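Local coordinates for protein glutathione S-transferase (Lodderomyces elongisporus, PDB 4IVF) that binds glutathione, two molecules per subunit, and is probably a glutathione S-transferase related to the Ure2p-like group, at residues F95-G100 against Y168-R173; K6-Y11 against D63-G68; G18-I23 against D178-G183. One frame throughout, in Å; residues are numbered along the deposited sequence.

Contact 1: F95-G100 against Y168-R173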
loop_
_atom_site.group_PDB
_atom_site.type_symbol
_atom_site.label_atom_id
_atom_site.label_comp_id
_atom_site.label_asym_id
_atom_site.label_seq_id
_atom_site.Cartn_x
_atom_site.Cartn_y
_atom_site.Cartn_z
ATOM N N PHE F 95 -20.292 -3.156 2.825
ATOM C CA PHE F 95 -19.171 -2.233 2.875
ATOM C C PHE F 95 -18.100 -2.667 1.894
ATOM O O PHE F 95 -16.914 -2.426 2.115
ATOM C CB PHE F 95 -18.575 -2.184 4.292
ATOM C CG PHE F 95 -19.558 -1.779 5.347
ATOM C CD1 PHE F 95 -19.857 -0.443 5.556
ATOM C CD2 PHE F 95 -20.188 -2.730 6.129
ATOM C CE1 PHE F 95 -20.768 -0.065 6.529
ATOM C CE2 PHE F 95 -21.105 -2.361 7.100
ATOM C CZ PHE F 95 -21.395 -1.030 7.302
ATOM N N SER F 96 -18.520 -3.336 0.829
ATOM C CA SER F 96 -17.595 -3.867 -0.169
ATOM C C SER F 96 -18.377 -4.268 -1.393
ATOM O O SER F 96 -19.601 -4.371 -1.356
ATOM C CB SER F 96 -16.822 -5.083 0.374
ATOM O OG SER F 96 -17.700 -6.139 0.739
ATOM N N TYR F 97 -17.664 -4.497 -2.484
ATOM C CA TYR F 97 -18.293 -4.874 -3.739
ATOM C C TYR F 97 -17.936 -6.309 -4.080
ATOM O O TYR F 97 -16.923 -6.814 -3.615
ATOM C CB TYR F 97 -17.833 -3.929 -4.842
ATOM C CG TYR F 97 -18.426 -2.556 -4.693
ATOM C CD1 TYR F 97 -19.669 -2.261 -5.239
ATOM C CD2 TYR F 97 -17.757 -1.556 -3.988
ATOM C CE1 TYR F 97 -20.226 -1.024 -5.102
ATOM C CE2 TYR F 97 -18.311 -0.308 -3.843
ATOM C CZ TYR F 97 -19.551 -0.043 -4.412
ATOM O OH TYR F 97 -20.131 1.201 -4.282
ATOM N N PRO F 98 -18.774 -6.975 -4.886
ATOM C CA PRO F 98 -18.475 -8.358 -5.269
ATOM C C PRO F 98 -17.122 -8.461 -5.956
ATOM O O PRO F 98 -16.772 -7.595 -6.766
ATOM C CB PRO F 98 -19.592 -8.694 -6.262
ATOM C CG PRO F 98 -20.739 -7.844 -5.815
ATOM C CD PRO F 98 -20.106 -6.550 -5.349
ATOM N N ALA F 99 -16.381 -9.514 -5.627
ATOM C CA ALA F 99 -15.059 -9.754 -6.197
ATOM C C ALA F 99 -15.136 -9.835 -7.719
ATOM O O ALA F 99 -16.065 -10.420 -8.264
ATOM C CB ALA F 99 -14.465 -11.035 -5.619
ATOM N N GLY F 100 -14.164 -9.233 -8.399
ATOM C CA GLY F 100 -14.143 -9.235 -9.853
ATOM C C GLY F 100 -14.795 -8.048 -10.556
ATOM O O GLY F 100 -14.604 -7.860 -11.761
ATOM N N TYR F 168 -19.176 8.971 -0.973
ATOM C CA TYR F 168 -18.325 7.788 -0.866
ATOM C C TYR F 168 -17.200 7.834 -1.889
ATOM O O TYR F 168 -17.371 8.351 -2.986
ATOM C CB TYR F 168 -19.147 6.526 -1.113
ATOM C CG TYR F 168 -20.468 6.482 -0.386
ATOM C CD1 TYR F 168 -20.523 6.166 0.958
ATOM C CD2 TYR F 168 -21.660 6.751 -1.047
ATOM C CE1 TYR F 168 -21.707 6.111 1.629
ATOM C CE2 TYR F 168 -22.867 6.704 -0.378
ATOM C CZ TYR F 168 -22.884 6.376 0.965
ATOM O OH TYR F 168 -24.073 6.319 1.660
ATOM N N LEU F 169 -16.050 7.274 -1.544
ATOM C CA LEU F 169 -14.975 7.163 -2.521
ATOM C C LEU F 169 -15.357 6.266 -3.691
ATOM O O LEU F 169 -14.976 6.529 -4.834
ATOM C CB LEU F 169 -13.720 6.619 -1.864
ATOM C CG LEU F 169 -13.031 7.575 -0.901
ATOM C CD1 LEU F 169 -11.796 6.900 -0.287
ATOM C CD2 LEU F 169 -12.663 8.850 -1.643
ATOM N N VAL F 170 -16.090 5.192 -3.419
ATOM C CA VAL F 170 -16.533 4.305 -4.499
ATOM C C VAL F 170 -18.017 3.974 -4.421
ATOM O O VAL F 170 -18.485 3.390 -3.443
ATOM C CB VAL F 170 -15.727 2.990 -4.552
ATOM C CG1 VAL F 170 -16.178 2.147 -5.730
ATOM C CG2 VAL F 170 -14.245 3.271 -4.658
ATOM N N GLY F 171 -18.753 4.352 -5.465
ATOM C CA GLY F 171 -20.157 4.003 -5.598
ATOM C C GLY F 171 -21.093 4.506 -4.514
ATOM O O GLY F 171 -21.049 5.677 -4.126
ATOM N N ASP F 172 -21.938 3.606 -4.019
ATOM C CA ASP F 172 -22.988 3.950 -3.065
ATOM C C ASP F 172 -22.754 3.396 -1.660
ATOM O O ASP F 172 -23.686 3.241 -0.884
ATOM C CB ASP F 172 -24.335 3.437 -3.581
ATOM C CG ASP F 172 -24.353 1.922 -3.775
ATOM O OD1 ASP F 172 -23.271 1.298 -3.801
ATOM O OD2 ASP F 172 -25.459 1.352 -3.909
ATOM N N ARG F 173 -21.519 3.086 -1.320
ATOM C CA ARG F 173 -21.276 2.554 0.011
ATOM C C ARG F 173 -19.881 2.904 0.500
ATOM O O ARG F 173 -18.971 3.118 -0.297
ATOM C CB ARG F 173 -21.496 1.033 0.029
ATOM C CG ARG F 173 -20.386 0.224 -0.636
ATOM C CD ARG F 173 -20.892 -1.121 -1.161
ATOM N NE ARG F 173 -21.922 -0.911 -2.172
ATOM C CZ ARG F 173 -22.523 -1.872 -2.865
ATOM N NH1 ARG F 173 -22.199 -3.148 -2.684
ATOM N NH2 ARG F 173 -23.454 -1.545 -3.752
#
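Arg173 lays its guanidinium over the ring of Tyr97, a stack with centres 4.0 Å apart and planes 21° from parallel. It pins the loop before helix 102-131 to the type II' turn Val170-Arg173, just ahead of helix 176-185 in the helical part of this GST fold. The arginine side chain starts with CG wedged between its backbone N and carbonyl carbon (chi1 74°) and bends again at chi3 (61°), which folds it back along the tyrosine. CD then sits over the ring face as a CH-pi donor, and CE1 of Tyr97 lies 3.3 Å from CZ of Arg173, over the middle of the guanidinium.

The tyrosine hydroxyl is held by the turn itself. Tyr97 OH donates to Val170 O (2.9 Å), approaching from above the plane of that carbonyl although the oxygen lies at the edge of the ring, and receives a weak bond from Asp172 N. Gly171 has no side chain to stand in the way, and its CA comes within 3.1 Å of Tyr97 OH. Val170 adds an apolar touch from CG1 to Tyr97 CE2. Thr107 of helix 102-131 packs on both Tyr97 and Val170.

The guanidinium is kept in place by bonds close to its own plane. NE and NH2 of Arg173 both grip OD1 of Asp172 side-on, NH2 at 2.8 Å along the syn lone pair as a salt bridge. From the opposite end of the group, NH1 of Arg173 reaches Ser96 O at 3.2 Å.

Contact 2: K6-Y11 against D63-G68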
loop_
_atom_site.group_PDB
_atom_site.type_symbol
_atom_site.label_atom_id
_atom_site.label_comp_id
_atom_site.label_asym_id
_atom_site.label_seq_id
_atom_site.Cartn_x
_atom_site.Cartn_y
_atom_site.Cartn_z
ATOM N N LYS F 6 -14.972 -16.977 17.200
ATOM C CA LYS F 6 -13.986 -16.660 18.230
ATOM C C LYS F 6 -13.508 -15.208 18.109
ATOM O O LYS F 6 -13.527 -14.628 17.012
ATOM C CB LYS F 6 -12.793 -17.620 18.140
ATOM C CG LYS F 6 -13.034 -18.982 18.790
ATOM C CD LYS F 6 -12.037 -20.022 18.295
ATOM C CE LYS F 6 -12.029 -21.272 19.171
ATOM N NZ LYS F 6 -13.345 -21.970 19.201
ATOM N N PRO F 7 -13.081 -14.608 19.238
ATOM C CA PRO F 7 -12.547 -13.239 19.187
ATOM C C PRO F 7 -11.295 -13.138 18.315
ATOM O O PRO F 7 -10.419 -14.000 18.383
ATOM C CB PRO F 7 -12.188 -12.940 20.655
ATOM C CG PRO F 7 -12.997 -13.906 21.463
ATOM C CD PRO F 7 -13.120 -15.137 20.615
ATOM N N ILE F 8 -11.222 -12.082 17.513
ATOM C CA ILE F 8 -10.044 -11.770 16.723
ATOM C C ILE F 8 -9.077 -10.991 17.605
ATOM O O ILE F 8 -9.481 -10.058 18.285
ATOM C CB ILE F 8 -10.419 -10.946 15.472
ATOM C CG1 ILE F 8 -11.243 -11.807 14.515
ATOM C CG2 ILE F 8 -9.175 -10.406 14.765
ATOM C CD1 ILE F 8 -11.686 -11.065 13.269
ATOM N N LYS F 9 -7.808 -11.390 17.631
ATOM C CA LYS F 9 -6.842 -10.688 18.466
ATOM C C LYS F 9 -6.206 -9.559 17.665
ATOM O O LYS F 9 -5.669 -9.782 16.575
ATOM C CB LYS F 9 -5.778 -11.636 19.032
ATOM C CG LYS F 9 -4.696 -10.945 19.876
ATOM C CD LYS F 9 -5.063 -10.836 21.362
ATOM C CE LYS F 9 -3.796 -10.741 22.219
ATOM N NZ LYS F 9 -4.004 -10.627 23.712
ATOM N N LEU F 10 -6.282 -8.348 18.214
ATOM C CA LEU F 10 -5.739 -7.165 17.564
ATOM C C LEU F 10 -4.539 -6.617 18.337
ATOM O O LEU F 10 -4.675 -6.188 19.487
ATOM C CB LEU F 10 -6.817 -6.085 17.450
ATOM C CG LEU F 10 -6.355 -4.738 16.912
ATOM C CD1 LEU F 10 -5.779 -4.879 15.501
ATOM C CD2 LEU F 10 -7.512 -3.723 16.916
ATOM N N TYR F 11 -3.370 -6.648 17.704
ATOM C CA TYR F 11 -2.169 -6.042 18.259
ATOM C C TYR F 11 -2.117 -4.625 17.714
ATOM O O TYR F 11 -2.015 -4.415 16.504
ATOM C CB TYR F 11 -0.916 -6.836 17.859
ATOM C CG TYR F 11 -0.949 -8.268 18.363
ATOM C CD1 TYR F 11 -0.668 -8.561 19.687
ATOM C CD2 TYR F 11 -1.286 -9.324 17.523
ATOM C CE1 TYR F 11 -0.721 -9.854 20.166
ATOM C CE2 TYR F 11 -1.335 -10.636 18.003
ATOM C CZ TYR F 11 -1.039 -10.889 19.323
ATOM O OH TYR F 11 -1.082 -12.171 19.824
ATOM N N ASP F 63 -6.525 -14.205 13.569
ATOM C CA ASP F 63 -7.874 -14.719 13.448
ATOM C C ASP F 63 -7.873 -16.208 13.716
ATOM O O ASP F 63 -7.467 -16.992 12.861
ATOM C CB ASP F 63 -8.435 -14.454 12.047
ATOM C CG ASP F 63 -9.945 -14.605 11.991
ATOM O OD1 ASP F 63 -10.510 -15.181 12.944
ATOM O OD2 ASP F 63 -10.564 -14.154 11.004
ATOM N N PRO F 64 -8.360 -16.612 14.895
ATOM C CA PRO F 64 -8.423 -18.045 15.224
ATOM C C PRO F 64 -9.530 -18.740 14.433
ATOM O O PRO F 64 -9.628 -19.970 14.440
ATOM C CB PRO F 64 -8.736 -18.049 16.723
ATOM C CG PRO F 64 -9.472 -16.753 16.959
ATOM C CD PRO F 64 -8.962 -15.757 15.936
ATOM N N ASN F 65 -10.351 -17.948 13.748
ATOM C CA ASN F 65 -11.437 -18.490 12.942
ATOM C C ASN F 65 -10.960 -19.009 11.583
ATOM O O ASN F 65 -11.667 -19.768 10.936
ATOM C CB ASN F 65 -12.565 -17.459 12.770
ATOM C CG ASN F 65 -13.225 -17.070 14.100
ATOM O OD1 ASN F 65 -13.890 -17.886 14.742
ATOM N ND2 ASN F 65 -13.050 -15.819 14.505
ATOM N N PHE F 66 -9.766 -18.604 11.156
ATOM C CA PHE F 66 -9.198 -19.105 9.900
ATOM C C PHE F 66 -8.762 -20.558 10.061
ATOM O O PHE F 66 -7.783 -20.844 10.748
ATOM C CB PHE F 66 -8.015 -18.249 9.432
ATOM C CG PHE F 66 -7.649 -18.460 7.978
ATOM C CD1 PHE F 66 -6.717 -19.417 7.612
ATOM C CD2 PHE F 66 -8.252 -17.705 6.980
ATOM C CE1 PHE F 66 -6.382 -19.619 6.280
ATOM C CE2 PHE F 66 -7.926 -17.900 5.645
ATOM C CZ PHE F 66 -6.994 -18.867 5.294
ATOM N N LYS F 67 -9.475 -21.468 9.409
ATOM C CA LYS F 67 -9.293 -22.900 9.666
ATOM C C LYS F 67 -8.080 -23.556 8.976
ATOM O O LYS F 67 -7.596 -24.601 9.417
ATOM C CB LYS F 67 -10.595 -23.673 9.394
ATOM C CG LYS F 67 -11.157 -23.479 7.998
ATOM C CD LYS F 67 -12.683 -23.576 7.968
ATOM C CE LYS F 67 -13.334 -22.224 8.245
ATOM N NZ LYS F 67 -14.664 -22.099 7.572
ATOM N N GLY F 68 -7.580 -22.943 7.909
ATOM C CA GLY F 68 -6.372 -23.436 7.270
ATOM C C GLY F 68 -5.121 -23.467 8.150
ATOM O O GLY F 68 -4.259 -24.325 7.970
#
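Asn65 presents its carboxamide to the main chain of Lys6 and grips it twice. OD1 of Asn65 takes the N-H of Lys6 at 2.8 Å, in the plane of the amide carbonyl and on a lone pair. ND2 of Asn65 donates to Lys6 O, also at 2.8 Å, with that oxygen close to the amide plane. The side chain thereby meets both polar groups of one residue, much as a neighbouring strand would. With CG beside its backbone N (chi1 -63°), the amide comes to stand beside Lys6, at the start of the 6-11 segment.

Its rotation is further fixed by Asp63. OD1 of Asp63 accepts ND2 of Asn65 along the syn lone pair, and also the backbone N of Asn65 at 2.9 Å from above the carboxylate plane; the latter bond makes an Asx turn. The other carboxylate oxygen, OD2, is bound by the hydroxyls of Tyr84 and Tyr89 on helix 78-89, so this buried acid has partners at both oxygens. Ile8 crosses the carboxylate at a slant, CG1 lying 3.8 Å from Asp63 OD1, and CD1 nearer OD2.

Pro64 directs its ring at the chain across the gap. Its CG is 3.2 Å from Pro7 O and 3.6 Å from Lys6 CB, while the lysine's amino end leads off from the contact. Beyond the proline, Phe66 packs on Gly100 of the second subunit.

Asp63 to Phe66 form a type I turn as strand 60-63 ends beside the start of antiparallel strand 8-12, in the sheet of the thioredoxin-like domain typical of GSTs.

Contact 3: G18-I23 against D178-G183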
loop_
_atom_site.group_PDB
_atom_site.type_symbol
_atom_site.label_atom_id
_atom_site.label_comp_id
_atom_site.label_asym_id
_atom_site.label_seq_id
_atom_site.Cartn_x
_atom_site.Cartn_y
_atom_site.Cartn_z
ATOM N N GLY F 18 -3.694 1.841 13.592
ATOM C CA GLY F 18 -4.492 1.058 14.514
ATOM C C GLY F 18 -5.984 1.312 14.368
ATOM O O GLY F 18 -6.785 0.376 14.351
ATOM N N TYR F 19 -6.348 2.586 14.251
ATOM C CA TYR F 19 -7.742 2.993 14.139
ATOM C C TYR F 19 -8.430 2.442 12.888
ATOM O O TYR F 19 -9.622 2.143 12.918
ATOM C CB TYR F 19 -7.846 4.525 14.152
ATOM C CG TYR F 19 -7.399 5.157 15.446
ATOM C CD1 TYR F 19 -7.631 4.531 16.661
ATOM C CD2 TYR F 19 -6.742 6.371 15.452
ATOM C CE1 TYR F 19 -7.230 5.103 17.847
ATOM C CE2 TYR F 19 -6.340 6.953 16.630
ATOM C CZ TYR F 19 -6.585 6.318 17.826
ATOM O OH TYR F 19 -6.185 6.897 19.007
ATOM N N LYS F 20 -7.691 2.318 11.791
ATOM C CA LYS F 20 -8.240 1.741 10.567
ATOM C C LYS F 20 -8.865 0.394 10.868
ATOM O O LYS F 20 -9.984 0.099 10.448
ATOM C CB LYS F 20 -7.153 1.527 9.520
ATOM C CG LYS F 20 -6.599 2.771 8.861
ATOM C CD LYS F 20 -5.605 2.313 7.821
ATOM C CE LYS F 20 -4.621 3.367 7.382
ATOM N NZ LYS F 20 -3.586 2.708 6.503
ATOM N N ILE F 21 -8.132 -0.420 11.616
ATOM C CA ILE F 21 -8.553 -1.779 11.883
ATOM C C ILE F 21 -9.619 -1.825 12.973
ATOM O O ILE F 21 -10.602 -2.553 12.847
ATOM C CB ILE F 21 -7.353 -2.693 12.246
ATOM C CG1 ILE F 21 -6.284 -2.629 11.150
ATOM C CG2 ILE F 21 -7.813 -4.115 12.454
ATOM C CD1 ILE F 21 -6.837 -2.577 9.735
ATOM N N SER F 22 -9.447 -1.039 14.031
ATOM C CA SER F 22 -10.430 -1.077 15.114
ATOM C C SER F 22 -11.778 -0.514 14.651
ATOM O O SER F 22 -12.830 -1.039 15.005
ATOM C CB SER F 22 -9.931 -0.353 16.363
ATOM O OG SER F 22 -9.794 1.044 16.150
ATOM N N ILE F 23 -11.741 0.551 13.859
ATOM C CA ILE F 23 -12.958 1.055 13.222
ATOM C C ILE F 23 -13.616 0.007 12.304
ATOM O O ILE F 23 -14.827 -0.206 12.373
ATOM C CB ILE F 23 -12.701 2.345 12.427
ATOM C CG1 ILE F 23 -12.363 3.495 13.381
ATOM C CG2 ILE F 23 -13.928 2.706 11.583
ATOM C CD1 ILE F 23 -11.815 4.700 12.693
ATOM N N ASP F 178 -12.446 4.061 2.230
ATOM C CA ASP F 178 -12.878 5.159 3.096
ATOM C C ASP F 178 -12.362 4.973 4.525
ATOM O O ASP F 178 -11.876 5.908 5.155
ATOM C CB ASP F 178 -14.405 5.268 3.118
ATOM C CG ASP F 178 -15.001 5.423 1.734
ATOM O OD1 ASP F 178 -15.233 4.398 1.062
ATOM O OD2 ASP F 178 -15.234 6.572 1.316
ATOM N N PHE F 179 -12.481 3.762 5.048
ATOM C CA PHE F 179 -12.072 3.540 6.424
ATOM C C PHE F 179 -10.570 3.690 6.600
ATOM O O PHE F 179 -10.116 4.195 7.616
ATOM C CB PHE F 179 -12.619 2.217 6.943
ATOM C CG PHE F 179 -14.119 2.200 7.026
ATOM C CD1 PHE F 179 -14.780 3.049 7.899
ATOM C CD2 PHE F 179 -14.868 1.371 6.206
ATOM C CE1 PHE F 179 -16.162 3.061 7.978
ATOM C CE2 PHE F 179 -16.244 1.376 6.270
ATOM C CZ PHE F 179 -16.901 2.229 7.162
ATOM N N ALA F 180 -9.811 3.300 5.584
ATOM C CA ALA F 180 -8.363 3.518 5.564
ATOM C C ALA F 180 -8.009 4.994 5.636
ATOM O O ALA F 180 -7.171 5.400 6.447
ATOM C CB ALA F 180 -7.739 2.887 4.316
ATOM N N LEU F 181 -8.629 5.797 4.773
ATOM C CA LEU F 181 -8.345 7.230 4.737
ATOM C C LEU F 181 -8.721 7.898 6.069
ATOM O O LEU F 181 -8.019 8.783 6.574
ATOM C CB LEU F 181 -9.085 7.895 3.562
ATOM C CG LEU F 181 -8.855 9.408 3.449
ATOM C CD1 LEU F 181 -7.394 9.706 3.180
ATOM C CD2 LEU F 181 -9.742 10.038 2.385
ATOM N N LEU F 182 -9.826 7.440 6.638
ATOM C CA LEU F 182 -10.396 8.018 7.852
ATOM C C LEU F 182 -9.423 8.006 9.042
ATOM O O LEU F 182 -9.377 8.954 9.829
ATOM C CB LEU F 182 -11.680 7.263 8.212
ATOM C CG LEU F 182 -12.485 7.744 9.412
ATOM C CD1 LEU F 182 -12.870 9.209 9.232
ATOM C CD2 LEU F 182 -13.713 6.870 9.620
ATOM N N GLY F 183 -8.651 6.930 9.177
ATOM C CA GLY F 183 -7.711 6.821 10.278
ATOM C C GLY F 183 -6.738 7.987 10.279
ATOM O O GLY F 183 -6.462 8.551 11.327
#
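Lys20 runs its aliphatic chain along the backbone of helix 176-185, and here the two helices come together most closely. Its CE lies 3.4 Å from Ala180 O, CG is 3.6 Å from the same oxygen, and CD meets the methyl of Ala180. Gly183 keeps the path narrow: with no side chain between the helices, its CA stands 5.1 Å from CA of Lys20. The lysine begins with CG beside its backbone N (chi1 -72°) and is extended from there, which carries the amino group past Ala180 without bonding to this helix.

NZ of Lys20 is instead held by Gln114, Thr78 and Asn17. Thr78 and Asn17 are glutathione-binding residues, and the lysine side chain comes within about 4 Å of a bound glutathione. The buried amino group thus has three oxygen partners: Gln114 OE1, Thr78 OG1 and Asn17 OD1.

The segment axes approach to 8.0 Å with their directions 136° apart, so the helices run in broadly opposed directions but well inclined to each other. This pairing joins the thioredoxin-like domain, whose helix 16-27 follows the first strand, to the all-helical C-terminal domain, the usual two-domain plan of GSTs.

Around Ile23 the touches are longer and fewer, all of them apolar. CG2 of Ile23 meets CD1 of Phe179 at 3.8 Å, slantwise to the ring, and CD1 of Ile23 reaches CD2 of Leu182 only at 4.2 Å. Solvent is nonetheless kept off this side as well: Phe218 packs on both Ile23 and Leu182, while Leu208 of helix 199-209 lies against Phe179 and Leu182.

How the contacts relate
Along the chain contact 3 opens inside contact 2, so the two interleave; contact 2 closes before contact 1 opens, and contact 3, spanning from helix 16-27 to helix 176-185, encloses contact 1. Contact 3 lies about 3 Å from the chain centre; contacts 1 and 2 sit towards the periphery, 25 Å apart centre to centre, and do not touch. Each meets contact 3 instead. Leu10 on strand 8-12 packs on Ile21 of the next helix, so the sheet of contact 2 backs the domain interface. From the other side, Leu169 N probably hydrogen-bonds Asp178 OD2 and Phe95 packs on Phe179, tying the loops of contact 1 to helix 176-185.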